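Side-chain contacts in glucanase (Clostridium thermocellum, PDB 5GXX), which probably hydrolyses the beta-1,4-glucosidic bonds of cellulose, using a family 9 glycoside hydrolase module joined to a cellulose-binding domain: residues 556-559 against 563-566; 454-459 against 576-581; 502-507 against 515-520; 574-577 against 582-585. The protein carries 1 engineered substitution. One frame throughout, in Å; residues are numbered along the deposited sequence.

Interaction 1: 556-559 against 563-566; sequences IAAP and KFWD. With CA (calcium ion), chain D.
Next to the calcium site of the cellulose-binding domain, Phe564 and Trp565 pack back against Ile556 and Ala558, where strand 549-557 runs out into a loop. The tryptophan does most of the work. With its CG anti to the backbone N (chi1 -174°), the indole is turned toward the strand end, and Trp565 CH2, at its far corner, meets the CG2 branch of Ile556 at 3.7 Å, the two side chains crossing at a slant. Ala558 CB touches both aromatic groups: it is 3.6 Å from Phe564 CZ and 4.3 Å from Trp565 CE3. The indole nitrogen NE1 is satisfied by Thr461 OG1 on the neighbouring strand, which helps to fix the ring's rotation. Over one indole face, toward the rim, lies a water bound to the calcium ion; the carbonyl O of Ile556 lies over the opposite face. One residue on, Asp566 binds the calcium through its backbone O at 2.3 Å, while its carboxylate OD1 turns to Thr568 OG1. Asp488, Glu491, Asn569 and Asp570 also bind the metal, so this apolar cluster joins a strand end to a calcium site, probably structural, as in the beta-sandwich of family 3 cellulose-binding modules.

Interaction 2: 454-459 against 576-581; sequences NQASDH and LTRELA
Strand 447-456 and the loop 576-581 stand apart here, so that Ala456 is reached across the gap by the long side chain of Arg578, whose CA lies 9.6 Å from the CA of Ala456. Both belong to a beta-sandwich, and loop and strand are tied just before this point by backbone hydrogen bonding between Thr577 and Ile453. The strand is not regular here: Asn454 and Gln455 both face Glu462 of the next strand, a classic beta bulge. Arg578 starts with CG beside its backbone N (chi1 -72°), touches Ile453 on the way and bends at chi3 (144°), which brings the guanidinium to the strand. Arg578 NH2 ends 3.7 Å from Ala456 CB and 3.5 Å from Ala456 N. Since both nitrogens are donors, this is plain packing at an exposed surface and leaves no hydrogen bond between the segments. Tyr573 also touches Ala456. Each segment makes its own ST turn. In the loop, Thr577 OG1 accepts from Glu579 N at 3.2 Å, bending the chain round the base of the arginine. In segment 454-459, His459 ties back to Ala558 O through ND1, and Ser457 OG takes the N-H of His459, the N lying 3.1 Å away, in a nearly straight bond of 177°.

Interaction 3: 502-507 against 515-520; sequences IKVTIG and VEISPI
Ile520 reaches across from its segment toward Val504 and Ile502. From CB, the CG1 branch of Ile520 leaves anti to the carbonyl carbon (chi1 -61°) and comes to 3.9 Å from Val504 CG2. With chi2 near 165° the chain carries straight on, and the tip, Ile520 CD1, runs into Ile502, 3.6 Å from Ile502 CG2 and 3.8 Å from Ile502 CB; these two isoleucines cross at about a right angle. The other end of the contact is built on Ile517. Ile517 CG2 lies 4.1 Å from Val504 CG1, so the two methyls of Val504 are divided between Ile517 and Ile520. Ile517 and Ile506 slide past each other in opposite directions, with Ile517 CD1 3.6 Å from Ile506 CG1. The touching parts run nearly antiparallel, 170° apart, yet share no hydrogen bond: strand 503-506 pairs with 549-557, whereas 515-524 pairs with 527-534. Leu552 and Ile530, from those two neighbours, close in on the same cluster. Lys503 and Glu516 each form a salt bridge to the second subunit, with its Glu516 and Lys503 respectively, so the contact is itself part of that interface, where the backbone of Ile506, Gly507 and Val515 also bonds across. Sheets that face each other through branched aliphatic side chains are typical of a beta-sandwich, and this contact forms a part of that packing near its surface.

Interaction 4: 574-577 against 582-585; sequences QGLT and KTKY
An ST turn at Thr583, on strand 581-583, sets up this contact, placing Thr583 and Tyr585 opposite Leu576 and Gln574 on the edge of the cellulose-binding beta-sandwich. The turn is closed by Thr583 OG1, which accepts from Tyr585 N at 3.0 Å and so fixes the backbone of Tyr585 opposite Gln574. Gln574 lies over one face of the phenol ring. Its CB makes a CH-pi contact, 4.3 Å from the centroid of the Tyr585 ring and 22° off the normal. Because the chain is extended beyond CG (chi2 178°), the side chain crosses the ring and brings its amide over the far half of the same face, the two planes 31° apart. The opposite face is covered by Lys584, with Lys584 CG 3.8 Å above the Tyr585 ring plane and over its centre, so the phenol lies between the aliphatic chain of Lys584 and the CB and amide of Gln574. Phe571 meets the tyrosine edge-to-face, and the Tyr585 carbonyl takes a hydrogen bond from Ser572 OG. Past Gly575, which has a positive phi, Leu576 CD2 approaches Thr583 CB at 4.3 Å; both of these side chains also rest on Ala451 of strand 447-456. No direct hydrogen bond joins the two segments, but a water does so. It donates to Gln574 O at 2.6 Å and accepts from Thr583 OG1 at 2.8 Å, so that the threonine hydroxyl donates to the water while accepting from Tyr585 N.

Following the chain from the N terminus, 454-459 comes first and waits longest for its partner: interaction 2 closes only at 576-581, with interactions 3 and 1 nested, one after the other, inside its loop. Interaction 3 is a short closure between the two sheets of the sandwich. Interaction 1 follows, bringing the end of strand 549-557 to the calcium loop; it touches interaction 3 where Ala557 O meets Lys503 N, 2.8 Å apart, and interaction 2 where Ala558 N meets His459 O. Interaction 4 opens on the stretch where interaction 2 ends, sharing Leu576 and Thr577, and closes the loop into strand 581-583, the sheet neighbour of 447-456.

Interaction 1: 556-559 against 563-566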
loop_
_atom_site.group_PDB
_atom_site.type_symbol
_atom_site.label_atom_id
_atom_site.label_comp_id
_atom_site.label_asym_id
_atom_site.label_seq_id
_atom_site.Cartn_x
_atom_site.Cartn_y
_atom_site.Cartn_z
ATOM N N ILE A 556 -19.904 -18.132 1.729
ATOM C CA ILE A 556 -20.939 -19.090 1.345
ATOM C C ILE A 556 -22.144 -18.756 2.222
ATOM O O ILE A 556 -22.051 -18.808 3.443
ATOM C CB ILE A 556 -20.430 -20.531 1.552
ATOM C CG1 ILE A 556 -19.122 -20.748 0.780
ATOM C CG2 ILE A 556 -21.498 -21.550 1.145
ATOM C CD1 ILE A 556 -18.246 -21.879 1.317
ATOM N N ALA A 557 -23.253 -18.363 1.601
ATOM C CA ALA A 557 -24.349 -17.722 2.337
ATOM C C ALA A 557 -25.710 -18.316 1.999
ATOM O O ALA A 557 -26.057 -18.473 0.832
ATOM C CB ALA A 557 -24.372 -16.219 2.074
ATOM N N ALA A 558 -26.458 -18.658 3.038
ATOM C CA ALA A 558 -27.898 -18.874 2.933
ATOM C C ALA A 558 -28.565 -17.501 2.874
ATOM O O ALA A 558 -27.922 -16.492 3.168
ATOM C CB ALA A 558 -28.376 -19.634 4.138
ATOM N N PRO A 559 -29.851 -17.448 2.480
ATOM C CA PRO A 559 -30.515 -16.153 2.342
ATOM C C PRO A 559 -30.502 -15.329 3.624
ATOM O O PRO A 559 -30.605 -15.889 4.718
ATOM C CB PRO A 559 -31.938 -16.543 1.926
ATOM C CG PRO A 559 -31.746 -17.826 1.191
ATOM C CD PRO A 559 -30.686 -18.547 1.962
ATOM N N LYS A 563 -32.169 -18.762 9.528
ATOM C CA LYS A 563 -31.580 -19.068 10.830
ATOM C C LYS A 563 -31.060 -20.502 10.927
ATOM O O LYS A 563 -30.781 -20.988 12.025
ATOM C CB LYS A 563 -32.581 -18.799 11.963
ATOM C CG LYS A 563 -33.277 -17.440 11.925
ATOM C CD LYS A 563 -32.366 -16.307 12.355
ATOM C CE LYS A 563 -33.121 -14.989 12.304
ATOM N NZ LYS A 563 -32.255 -13.873 12.746
ATOM N N PHE A 564 -30.896 -21.169 9.787
ATOM C CA PHE A 564 -30.503 -22.578 9.774
ATOM C C PHE A 564 -29.017 -22.862 9.563
ATOM O O PHE A 564 -28.555 -23.928 9.967
ATOM C CB PHE A 564 -31.322 -23.391 8.763
ATOM C CG PHE A 564 -31.157 -22.950 7.336
ATOM C CD1 PHE A 564 -30.035 -23.315 6.600
ATOM C CD2 PHE A 564 -32.125 -22.170 6.723
ATOM C CE1 PHE A 564 -29.894 -22.911 5.285
ATOM C CE2 PHE A 564 -32.004 -21.771 5.407
ATOM C CZ PHE A 564 -30.878 -22.141 4.682
ATOM N N TRP A 565 -28.287 -21.942 8.937
ATOM C CA TRP A 565 -26.904 -22.214 8.516
ATOM C C TRP A 565 -26.081 -22.728 9.689
ATOM O O TRP A 565 -26.039 -22.094 10.739
ATOM C CB TRP A 565 -26.279 -20.945 7.931
ATOM C CG TRP A 565 -24.907 -21.161 7.338
ATOM C CD1 TRP A 565 -23.721 -20.716 7.840
ATOM C CD2 TRP A 565 -24.604 -21.859 6.126
ATOM N NE1 TRP A 565 -22.687 -21.109 7.018
ATOM C CE2 TRP A 565 -23.201 -21.813 5.961
ATOM C CE3 TRP A 565 -25.377 -22.541 5.176
ATOM C CZ2 TRP A 565 -22.554 -22.419 4.878
ATOM C CZ3 TRP A 565 -24.737 -23.130 4.092
ATOM C CH2 TRP A 565 -23.334 -23.069 3.957
ATOM N N ASP A 566 -25.430 -23.877 9.511
ATOM C CA ASP A 566 -24.646 -24.472 10.595
ATOM C C ASP A 566 -23.262 -24.898 10.098
ATOM O O ASP A 566 -23.118 -25.968 9.511
ATOM C CB ASP A 566 -25.404 -25.650 11.220
ATOM C CG ASP A 566 -24.677 -26.261 12.409
ATOM O OD1 ASP A 566 -23.735 -25.640 12.946
ATOM O OD2 ASP A 566 -25.056 -27.380 12.809
HETATM CA CA CA D . -23.487 -27.344 7.681
HETATM O O HOH W 1 -23.060 -25.484 6.257
#

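Interaction 2: 454-459 against 576-581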
loop_
_atom_site.group_PDB
_atom_site.type_symbol
_atom_site.label_atom_id
_atom_site.label_comp_id
_atom_site.label_asym_id
_atom_site.label_seq_id
_atom_site.Cartn_x
_atom_site.Cartn_y
_atom_site.Cartn_z
ATOM N N ASN A 454 -13.243 -15.471 8.679
ATOM C CA ASN A 454 -13.140 -14.037 8.458
ATOM C C ASN A 454 -14.363 -13.312 9.029
ATOM O O ASN A 454 -14.268 -12.182 9.516
ATOM C CB ASN A 454 -12.930 -13.735 6.974
ATOM C CG ASN A 454 -12.294 -12.379 6.739
ATOM O OD1 ASN A 454 -11.199 -12.096 7.223
ATOM N ND2 ASN A 454 -12.985 -11.530 5.994
ATOM N N GLN A 455 -15.507 -13.984 8.971
ATOM C CA GLN A 455 -16.742 -13.504 9.579
ATOM C C GLN A 455 -17.709 -14.674 9.637
ATOM O O GLN A 455 -17.852 -15.423 8.669
ATOM C CB GLN A 455 -17.371 -12.383 8.750
ATOM C CG GLN A 455 -18.445 -11.604 9.500
ATOM C CD GLN A 455 -19.078 -10.500 8.666
ATOM O OE1 GLN A 455 -18.518 -10.063 7.655
ATOM N NE2 GLN A 455 -20.250 -10.039 9.092
ATOM N N ALA A 456 -18.379 -14.816 10.775
ATOM C CA ALA A 456 -19.425 -15.817 10.937
ATOM C C ALA A 456 -20.735 -15.061 11.120
ATOM O O ALA A 456 -20.757 -13.979 11.700
ATOM C CB ALA A 456 -19.137 -16.695 12.143
ATOM N N SER A 457 -21.821 -15.627 10.611
ATOM C CA SER A 457 -23.120 -14.983 10.705
ATOM C C SER A 457 -24.191 -16.058 10.821
ATOM O O SER A 457 -23.933 -17.213 10.495
ATOM C CB SER A 457 -23.320 -14.122 9.463
ATOM O OG SER A 457 -24.686 -13.947 9.150
ATOM N N ASP A 458 -25.395 -15.712 11.275
ATOM C CA ASP A 458 -26.421 -16.751 11.320
ATOM C C ASP A 458 -26.872 -17.215 9.934
ATOM O O ASP A 458 -27.595 -18.199 9.816
ATOM C CB ASP A 458 -27.591 -16.444 12.269
ATOM C CG ASP A 458 -28.170 -15.061 12.079
ATOM O OD1 ASP A 458 -28.018 -14.484 10.980
ATOM O OD2 ASP A 458 -28.799 -14.565 13.043
ATOM N N HIS A 459 -26.412 -16.549 8.878
ATOM C CA HIS A 459 -26.722 -17.049 7.543
ATOM C C HIS A 459 -25.551 -17.243 6.582
ATOM O O HIS A 459 -25.784 -17.602 5.440
ATOM C CB HIS A 459 -27.831 -16.228 6.880
ATOM C CG HIS A 459 -27.407 -14.845 6.499
ATOM N ND1 HIS A 459 -27.117 -14.495 5.198
ATOM C CD2 HIS A 459 -27.240 -13.723 7.238
ATOM C CE1 HIS A 459 -26.794 -13.214 5.150
ATOM N NE2 HIS A 459 -26.855 -12.724 6.375
ATOM N N LEU A 576 -10.993 -24.245 12.801
ATOM C CA LEU A 576 -10.715 -22.875 12.359
ATOM C C LEU A 576 -10.982 -21.874 13.472
ATOM O O LEU A 576 -11.943 -22.012 14.232
ATOM C CB LEU A 576 -11.514 -22.474 11.111
ATOM C CG LEU A 576 -11.222 -23.217 9.806
ATOM C CD1 LEU A 576 -11.992 -22.576 8.658
ATOM C CD2 LEU A 576 -9.727 -23.236 9.505
ATOM N N THR A 577 -10.099 -20.888 13.569
ATOM C CA THR A 577 -10.284 -19.783 14.498
ATOM C C THR A 577 -10.303 -18.509 13.657
ATOM O O THR A 577 -10.360 -18.567 12.429
ATOM C CB THR A 577 -9.144 -19.703 15.545
ATOM O OG1 THR A 577 -7.911 -19.368 14.890
ATOM C CG2 THR A 577 -8.995 -21.016 16.314
ATOM N N ARG A 578 -10.229 -17.369 14.333
ATOM C CA ARG A 578 -10.227 -16.070 13.679
ATOM C C ARG A 578 -8.815 -15.619 13.317
ATOM O O ARG A 578 -8.628 -14.536 12.761
ATOM C CB ARG A 578 -10.969 -15.046 14.548
ATOM C CG ARG A 578 -12.476 -15.296 14.533
ATOM C CD ARG A 578 -13.293 -14.267 15.304
ATOM N NE ARG A 578 -14.571 -13.985 14.645
ATOM C CZ ARG A 578 -15.547 -14.866 14.429
ATOM N NH1 ARG A 578 -15.431 -16.136 14.811
ATOM N NH2 ARG A 578 -16.657 -14.469 13.817
ATOM N N GLU A 579 -7.825 -16.456 13.629
ATOM C CA GLU A 579 -6.441 -16.200 13.238
ATOM C C GLU A 579 -6.024 -17.243 12.209
ATOM O O GLU A 579 -6.391 -18.416 12.340
ATOM C CB GLU A 579 -5.497 -16.240 14.442
ATOM C CG GLU A 579 -5.770 -15.120 15.444
ATOM C CD GLU A 579 -5.508 -13.737 14.861
ATOM O OE1 GLU A 579 -4.326 -13.376 14.659
ATOM O OE2 GLU A 579 -6.486 -13.003 14.606
ATOM N N LEU A 580 -5.272 -16.817 11.198
ATOM C CA LEU A 580 -4.806 -17.726 10.156
ATOM C C LEU A 580 -4.016 -18.878 10.751
ATOM O O LEU A 580 -3.151 -18.663 11.600
ATOM C CB LEU A 580 -3.916 -16.993 9.157
ATOM C CG LEU A 580 -4.683 -16.183 8.115
ATOM C CD1 LEU A 580 -3.674 -15.280 7.428
ATOM C CD2 LEU A 580 -5.398 -17.091 7.121
ATOM N N ALA A 581 -4.331 -20.090 10.308
ATOM C CA ALA A 581 -3.590 -21.276 10.715
ATOM C C ALA A 581 -3.639 -22.310 9.605
ATOM O O ALA A 581 -4.656 -22.449 8.927
ATOM C CB ALA A 581 -4.174 -21.858 11.981
#

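Interaction 3: 502-507 against 515-520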
loop_
_atom_site.group_PDB
_atom_site.type_symbol
_atom_site.label_atom_id
_atom_site.label_comp_id
_atom_site.label_asym_id
_atom_site.label_seq_id
_atom_site.Cartn_x
_atom_site.Cartn_y
_atom_site.Cartn_z
ATOM N N ILE A 502 -28.042 -21.362 -1.790
ATOM C CA ILE A 502 -26.781 -21.007 -1.136
ATOM C C ILE A 502 -25.919 -20.263 -2.147
ATOM O O ILE A 502 -25.693 -20.784 -3.239
ATOM C CB ILE A 502 -26.018 -22.253 -0.634
ATOM C CG1 ILE A 502 -26.890 -23.151 0.264
ATOM C CG2 ILE A 502 -24.688 -21.865 0.024
ATOM C CD1 ILE A 502 -27.655 -22.453 1.405
ATOM N N LYS A 503 -25.467 -19.062 -1.790
ATOM C CA LYS A 503 -24.730 -18.193 -2.710
ATOM C C LYS A 503 -23.250 -18.091 -2.326
ATOM O O LYS A 503 -22.937 -17.859 -1.159
ATOM C CB LYS A 503 -25.339 -16.787 -2.756
ATOM C CG LYS A 503 -24.795 -15.898 -3.875
ATOM C CD LYS A 503 -25.240 -14.438 -3.759
ATOM C CE LYS A 503 -26.708 -14.213 -4.108
ATOM N NZ LYS A 503 -26.992 -14.237 -5.570
ATOM N N VAL A 504 -22.371 -18.259 -3.312
ATOM C CA VAL A 504 -20.928 -18.053 -3.133
ATOM C C VAL A 504 -20.549 -16.685 -3.685
ATOM O O VAL A 504 -20.850 -16.354 -4.835
ATOM C CB VAL A 504 -20.102 -19.137 -3.865
ATOM C CG1 VAL A 504 -18.608 -19.013 -3.560
ATOM C CG2 VAL A 504 -20.604 -20.537 -3.514
ATOM N N THR A 505 -19.879 -15.894 -2.855
ATOM C CA THR A 505 -19.402 -14.594 -3.292
ATOM C C THR A 505 -17.961 -14.432 -2.823
ATOM O O THR A 505 -17.442 -15.248 -2.045
ATOM C CB THR A 505 -20.247 -13.443 -2.717
ATOM O OG1 THR A 505 -20.227 -13.503 -1.291
ATOM C CG2 THR A 505 -21.692 -13.505 -3.209
ATOM N N ILE A 506 -17.322 -13.370 -3.311
ATOM C CA ILE A 506 -15.912 -13.109 -3.017
ATOM C C ILE A 506 -15.824 -11.726 -2.390
ATOM O O ILE A 506 -16.423 -10.775 -2.899
ATOM C CB ILE A 506 -15.062 -13.196 -4.302
ATOM C CG1 ILE A 506 -14.999 -14.645 -4.787
ATOM C CG2 ILE A 506 -13.631 -12.723 -4.092
ATOM C CD1 ILE A 506 -14.346 -14.826 -6.149
ATOM N N GLY A 507 -15.075 -11.633 -1.298
ATOM C CA GLY A 507 -14.866 -10.378 -0.591
ATOM C C GLY A 507 -13.489 -9.783 -0.799
ATOM O O GLY A 507 -13.285 -8.617 -0.465
ATOM N N VAL A 515 -7.954 -16.795 -10.680
ATOM C CA VAL A 515 -8.608 -17.798 -9.848
ATOM C C VAL A 515 -10.065 -18.020 -10.261
ATOM O O VAL A 515 -10.745 -17.105 -10.725
ATOM C CB VAL A 515 -8.540 -17.395 -8.355
ATOM C CG1 VAL A 515 -9.327 -16.116 -8.093
ATOM C CG2 VAL A 515 -9.008 -18.504 -7.420
ATOM N N GLU A 516 -10.541 -19.248 -10.096
ATOM C CA GLU A 516 -11.961 -19.540 -10.233
ATOM C C GLU A 516 -12.457 -20.327 -9.024
ATOM O O GLU A 516 -11.683 -21.019 -8.352
ATOM C CB GLU A 516 -12.282 -20.235 -11.557
ATOM C CG GLU A 516 -11.560 -21.556 -11.723
ATOM C CD GLU A 516 -12.091 -22.445 -12.839
ATOM O OE1 GLU A 516 -13.220 -22.239 -13.342
ATOM O OE2 GLU A 516 -11.358 -23.392 -13.196
ATOM N N ILE A 517 -13.739 -20.156 -8.723
ATOM C CA ILE A 517 -14.407 -20.935 -7.687
ATOM C C ILE A 517 -15.497 -21.739 -8.365
ATOM O O ILE A 517 -16.298 -21.189 -9.121
ATOM C CB ILE A 517 -15.021 -20.075 -6.554
ATOM C CG1 ILE A 517 -13.991 -19.100 -5.970
ATOM C CG2 ILE A 517 -15.576 -20.994 -5.463
ATOM C CD1 ILE A 517 -14.541 -18.224 -4.851
ATOM N N SER A 518 -15.524 -23.042 -8.108
ATOM C CA SER A 518 -16.531 -23.886 -8.735
ATOM C C SER A 518 -17.901 -23.613 -8.118
ATOM O O SER A 518 -17.981 -23.062 -7.015
ATOM C CB SER A 518 -16.186 -25.359 -8.525
ATOM O OG SER A 518 -16.445 -25.756 -7.192
ATOM N N PRO A 519 -18.978 -24.021 -8.814
ATOM C CA PRO A 519 -20.266 -24.074 -8.134
ATOM C C PRO A 519 -20.201 -25.112 -7.012
ATOM O O PRO A 519 -19.268 -25.922 -6.967
ATOM C CB PRO A 519 -21.247 -24.522 -9.233
ATOM C CG PRO A 519 -20.515 -24.392 -10.533
ATOM C CD PRO A 519 -19.051 -24.467 -10.218
ATOM N N ILE A 520 -21.155 -25.069 -6.086
ATOM C CA ILE A 520 -21.217 -26.044 -4.993
ATOM C C ILE A 520 -21.535 -27.411 -5.580
ATOM O O ILE A 520 -22.502 -27.547 -6.331
ATOM C CB ILE A 520 -22.260 -25.611 -3.942
ATOM C CG1 ILE A 520 -21.859 -24.252 -3.355
ATOM C CG2 ILE A 520 -22.419 -26.665 -2.854
ATOM C CD1 ILE A 520 -22.989 -23.567 -2.590
#

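Interaction 4: 574-577 against 582-585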
loop_
_atom_site.group_PDB
_atom_site.type_symbol
_atom_site.label_atom_id
_atom_site.label_comp_id
_atom_site.label_asym_id
_atom_site.label_seq_id
_atom_site.Cartn_x
_atom_site.Cartn_y
_atom_site.Cartn_z
ATOM N N GLN A 574 -13.611 -27.361 10.616
ATOM C CA GLN A 574 -13.075 -27.946 11.843
ATOM C C GLN A 574 -11.800 -27.253 12.277
ATOM O O GLN A 574 -10.867 -27.121 11.484
ATOM C CB GLN A 574 -12.746 -29.425 11.658
ATOM C CG GLN A 574 -13.886 -30.304 11.217
ATOM C CD GLN A 574 -13.425 -31.738 11.024
ATOM O OE1 GLN A 574 -13.298 -32.214 9.895
ATOM N NE2 GLN A 574 -13.155 -32.428 12.133
ATOM N N GLY A 575 -11.764 -26.822 13.534
ATOM C CA GLY A 575 -10.554 -26.255 14.121
ATOM C C GLY A 575 -10.232 -24.826 13.728
ATOM O O GLY A 575 -9.303 -24.238 14.290
ATOM N N LEU A 576 -10.993 -24.245 12.801
ATOM C CA LEU A 576 -10.715 -22.875 12.359
ATOM C C LEU A 576 -10.982 -21.874 13.472
ATOM O O LEU A 576 -11.943 -22.012 14.232
ATOM C CB LEU A 576 -11.514 -22.474 11.111
ATOM C CG LEU A 576 -11.222 -23.217 9.806
ATOM C CD1 LEU A 576 -11.992 -22.576 8.658
ATOM C CD2 LEU A 576 -9.727 -23.236 9.505
ATOM N N THR A 577 -10.099 -20.888 13.569
ATOM C CA THR A 577 -10.284 -19.783 14.498
ATOM C C THR A 577 -10.303 -18.509 13.657
ATOM O O THR A 577 -10.360 -18.567 12.429
ATOM C CB THR A 577 -9.144 -19.703 15.545
ATOM O OG1 THR A 577 -7.911 -19.368 14.890
ATOM C CG2 THR A 577 -8.995 -21.016 16.314
ATOM N N LYS A 582 -2.546 -23.052 9.441
ATOM C CA LYS A 582 -2.541 -24.195 8.537
ATOM C C LYS A 582 -3.694 -25.135 8.882
ATOM O O LYS A 582 -3.966 -25.399 10.058
ATOM C CB LYS A 582 -1.213 -24.956 8.646
ATOM C CG LYS A 582 -1.068 -26.087 7.639
ATOM C CD LYS A 582 0.368 -26.629 7.608
ATOM C CE LYS A 582 0.789 -27.113 8.984
ATOM N NZ LYS A 582 2.247 -27.437 9.012
ATOM N N THR A 583 -4.384 -25.618 7.857
ATOM C CA THR A 583 -5.444 -26.591 8.067
ATOM C C THR A 583 -5.332 -27.774 7.122
ATOM O O THR A 583 -5.205 -27.623 5.900
ATOM C CB THR A 583 -6.874 -26.004 7.959
ATOM O OG1 THR A 583 -7.815 -27.084 7.959
ATOM C CG2 THR A 583 -7.056 -25.166 6.674
ATOM N N LYS A 584 -5.448 -28.965 7.696
ATOM C CA LYS A 584 -5.401 -30.153 6.864
ATOM C C LYS A 584 -6.755 -30.475 6.248
ATOM O O LYS A 584 -6.842 -31.331 5.372
ATOM C CB LYS A 584 -4.862 -31.336 7.671
ATOM C CG LYS A 584 -5.840 -31.855 8.713
ATOM C CD LYS A 584 -5.101 -32.751 9.691
ATOM C CE LYS A 584 -6.044 -33.755 10.310
ATOM N NZ LYS A 584 -5.245 -34.909 10.804
ATOM N N TYR A 585 -7.795 -29.750 6.669
ATOM C CA TYR A 585 -9.158 -30.015 6.205
ATOM C C TYR A 585 -9.626 -29.247 4.961
ATOM O O TYR A 585 -10.782 -29.382 4.539
ATOM C CB TYR A 585 -10.142 -29.849 7.363
ATOM C CG TYR A 585 -9.766 -30.625 8.601
ATOM C CD1 TYR A 585 -9.921 -32.010 8.647
ATOM C CD2 TYR A 585 -9.279 -29.977 9.731
ATOM C CE1 TYR A 585 -9.592 -32.734 9.786
ATOM C CE2 TYR A 585 -8.953 -30.691 10.875
ATOM C CZ TYR A 585 -9.108 -32.064 10.891
ATOM O OH TYR A 585 -8.782 -32.768 12.030
HETATM O O HOH W 2 -10.251 -26.477 9.091
#